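Local structure of flavoredoxin (2D5M) at residues L50-T54 with Y55-S59. The protein binds flavin mononucleotide and probably serves as an electron-transport flavoprotein of the flavin reductase-like family. Residues are numbered along the deposited sequence; the frame is centred on the assembly and turned at random.
Sequences LRKAT and YTYRS. With FMN (flavin mononucleotide), chain E.
The first torsions of T54 and Y57 turn T54 OG1 toward Y57 N. T54 chi1 of 65° sets OG1 between the backbone N and the carbonyl carbon, facing the helix, where it touches Y57 N and CB. Y57 holds CG anti to its backbone N (chi1 180°), which carries the ring back over the preceding turn. T54 is the N-cap residue of helix 55-63, and its OG1 accepts the capping bond from Y57 N at 3.3 Å. The turn links strand 44-48 to this helix in the flavin reductase-like, FMN-binding domain. The same hydroxyl donates to R51 O at 2.8 Å, in the carbonyl plane. R51 O also accepts from T54 N, closing a type I turn from R51 to T54. One carbonyl thus ties the turn to the cap.

K52 packs on one face of the Y57 ring. Its CA lies 3.8 Å from the ring centroid, a CH-pi contact offset toward the rim. CG continues over the same face. The side chain points the same way as the tyrosine, and CE ends 3.4 Å from Y57 OH. That hydroxyl is hydrogen-bonded to E127. L50 O sits at the ring edge, near CD1. Deeper in, L50 CD1 touches T56 CG2, and both side chains also pack on M31 of strand 28-41.

The capped helix start grips the FMN phosphate. Y55 N hydrogen-bonds to O1P, while T56 N and OG1 both hydrogen-bond to O2P. The N-terminal end of helix 55-63, with these backbone N-H groups directed at the phosphate, would probably stabilise its negative charge. R51, which opens the turn, holds the isoalloxazine end through its N and NH2. R51 N donates to FMN O2 at 3.0 Å. R51 NH2 reaches O3' of the ribityl chain and, in the guanidinium plane, N1, with an N-H...N angle of 173°.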
loop_
_atom_site.group_PDB
_atom_site.type_symbol
_atom_site.label_atom_id
_atom_site.label_comp_id
_atom_site.label_asym_id
_atom_site.label_seq_id
_atom_site.Cartn_x
_atom_site.Cartn_y
_atom_site.Cartn_z
ATOM N N LEU A 50 4.342 5.979 -11.435
ATOM C CA LEU A 50 3.595 6.858 -12.311
ATOM C C LEU A 50 4.047 6.666 -13.743
ATOM O O LEU A 50 5.231 6.724 -14.045
ATOM C CB LEU A 50 3.803 8.332 -11.909
ATOM C CG LEU A 50 3.476 8.711 -10.457
ATOM C CD1 LEU A 50 3.563 10.190 -10.183
ATOM C CD2 LEU A 50 2.075 8.166 -10.082
ATOM N N ARG A 51 3.089 6.461 -14.621
ATOM C CA ARG A 51 3.361 6.256 -16.017
ATOM C C ARG A 51 3.819 7.526 -16.696
ATOM O O ARG A 51 3.382 8.634 -16.418
ATOM C CB ARG A 51 2.102 5.729 -16.739
ATOM C CG ARG A 51 1.740 4.325 -16.343
ATOM C CD ARG A 51 0.354 3.827 -16.831
ATOM N NE ARG A 51 -0.570 4.703 -16.137
ATOM C CZ ARG A 51 -1.210 5.767 -16.637
ATOM N NH1 ARG A 51 -1.212 6.068 -17.919
ATOM N NH2 ARG A 51 -1.895 6.510 -15.787
ATOM N N LYS A 52 4.691 7.307 -17.729
ATOM C CA LYS A 52 5.232 8.436 -18.494
ATOM C C LYS A 52 4.188 9.250 -19.198
ATOM O O LYS A 52 4.375 10.441 -19.489
ATOM C CB LYS A 52 6.293 7.881 -19.448
ATOM C CG LYS A 52 7.530 7.284 -18.834
ATOM C CD LYS A 52 8.550 6.819 -19.838
ATOM C CE LYS A 52 9.890 6.655 -19.151
ATOM N NZ LYS A 52 10.841 5.729 -19.857
ATOM N N ALA A 53 3.038 8.649 -19.539
ATOM C CA ALA A 53 1.981 9.343 -20.237
ATOM C C ALA A 53 1.272 10.347 -19.354
ATOM O O ALA A 53 0.556 11.222 -19.853
ATOM C CB ALA A 53 0.956 8.357 -20.798
ATOM N N THR A 54 1.375 10.230 -18.022
ATOM C CA THR A 54 0.644 11.148 -17.168
ATOM C C THR A 54 1.286 12.547 -17.204
ATOM O O THR A 54 2.508 12.688 -17.311
ATOM C CB THR A 54 0.548 10.668 -15.731
ATOM O OG1 THR A 54 1.817 10.627 -15.138
ATOM C CG2 THR A 54 -0.085 9.317 -15.617
ATOM N N TYR A 55 0.439 13.556 -17.116
ATOM C CA TYR A 55 0.972 14.937 -17.061
ATOM C C TYR A 55 1.797 15.116 -15.779
ATOM O O TYR A 55 2.817 15.812 -15.737
ATOM C CB TYR A 55 -0.183 15.912 -17.179
ATOM C CG TYR A 55 0.200 17.342 -17.453
ATOM C CD1 TYR A 55 0.887 17.647 -18.629
ATOM C CD2 TYR A 55 -0.092 18.385 -16.607
ATOM C CE1 TYR A 55 1.266 18.925 -18.967
ATOM C CE2 TYR A 55 0.259 19.698 -16.908
ATOM C CZ TYR A 55 0.953 19.978 -18.077
ATOM O OH TYR A 55 1.339 21.243 -18.452
ATOM N N THR A 56 1.348 14.485 -14.697
ATOM C CA THR A 56 2.038 14.538 -13.420
ATOM C C THR A 56 3.469 14.065 -13.498
ATOM O O THR A 56 4.350 14.641 -12.864
ATOM C CB THR A 56 1.244 13.687 -12.405
ATOM O OG1 THR A 56 -0.044 14.291 -12.231
ATOM C CG2 THR A 56 1.904 13.611 -11.069
ATOM N N TYR A 57 3.801 13.072 -14.240
ATOM C CA TYR A 57 5.114 12.536 -14.472
ATOM C C TYR A 57 6.025 13.682 -14.896
ATOM O O TYR A 57 7.130 13.859 -14.377
ATOM C CB TYR A 57 5.083 11.376 -15.486
ATOM C CG TYR A 57 6.435 10.763 -15.786
ATOM C CD1 TYR A 57 6.767 9.527 -15.318
ATOM C CD2 TYR A 57 7.386 11.343 -16.602
ATOM C CE1 TYR A 57 7.980 8.918 -15.587
ATOM C CE2 TYR A 57 8.582 10.793 -16.874
ATOM C CZ TYR A 57 8.884 9.563 -16.364
ATOM O OH TYR A 57 10.118 8.982 -16.664
ATOM N N ARG A 58 5.580 14.389 -15.936
ATOM C CA ARG A 58 6.370 15.496 -16.464
ATOM C C ARG A 58 6.608 16.504 -15.354
ATOM O O ARG A 58 7.740 16.954 -15.134
ATOM C CB ARG A 58 5.662 16.132 -17.639
ATOM C CG ARG A 58 6.418 17.377 -18.164
ATOM C CD ARG A 58 5.712 17.961 -19.378
ATOM N NE ARG A 58 6.403 19.169 -19.802
ATOM C CZ ARG A 58 6.123 19.797 -20.957
ATOM N NH1 ARG A 58 5.158 19.297 -21.713
ATOM N NH2 ARG A 58 6.800 20.898 -21.292
ATOM N N SER A 59 5.574 16.876 -14.633
ATOM C CA SER A 59 5.736 17.907 -13.592
ATOM C C SER A 59 6.710 17.463 -12.503
ATOM O O SER A 59 7.510 18.281 -12.025
ATOM C CB SER A 59 4.374 18.263 -12.986
ATOM O OG SER A 59 3.583 18.859 -13.999
HETATM N N1 FMN E . -1.806 5.982 -12.878
HETATM C C2 FMN E . -0.479 5.773 -12.610
HETATM O O2 FMN E . 0.393 6.111 -13.423
HETATM N N3 FMN E . -0.129 5.139 -11.421
HETATM C C4 FMN E . -1.016 4.661 -10.482
HETATM O O4 FMN E . -0.605 4.098 -9.446
HETATM C C4A FMN E . -2.395 4.830 -10.785
HETATM N N5 FMN E . -3.325 4.332 -9.935
HETATM C C5A FMN E . -4.626 4.677 -10.202
HETATM C C6 FMN E . -5.626 4.194 -9.312
HETATM C C7 FMN E . -6.969 4.508 -9.448
HETATM C C7M FMN E . -8.028 3.949 -8.527
HETATM C C8 FMN E . -7.333 5.394 -10.530
HETATM C C8M FMN E . -8.783 5.834 -10.653
HETATM C C9 FMN E . -6.380 5.810 -11.444
HETATM C C9A FMN E . -5.043 5.479 -11.302
HETATM N N10 FMN E . -4.036 5.850 -12.220
HETATM C C10 FMN E . -2.716 5.587 -11.948
HETATM C "C1'" FMN E . -4.400 6.606 -13.451
HETATM C "C2'" FMN E . -4.103 8.099 -13.337
HETATM O "O2'" FMN E . -4.606 8.669 -12.122
HETATM C "C3'" FMN E . -4.769 8.813 -14.519
HETATM O "O3'" FMN E . -4.054 8.404 -15.708
HETATM C "C4'" FMN E . -4.792 10.330 -14.406
HETATM O "O4'" FMN E . -5.753 10.788 -15.397
HETATM C "C5'" FMN E . -3.476 10.981 -14.656
HETATM O "O5'" FMN E . -3.667 12.428 -14.538
HETATM P P FMN E . -2.568 13.464 -15.098
HETATM O O1P FMN E . -2.389 13.200 -16.600
HETATM O O2P FMN E . -1.259 13.292 -14.368
HETATM O O3P FMN E . -3.264 14.783 -14.810
#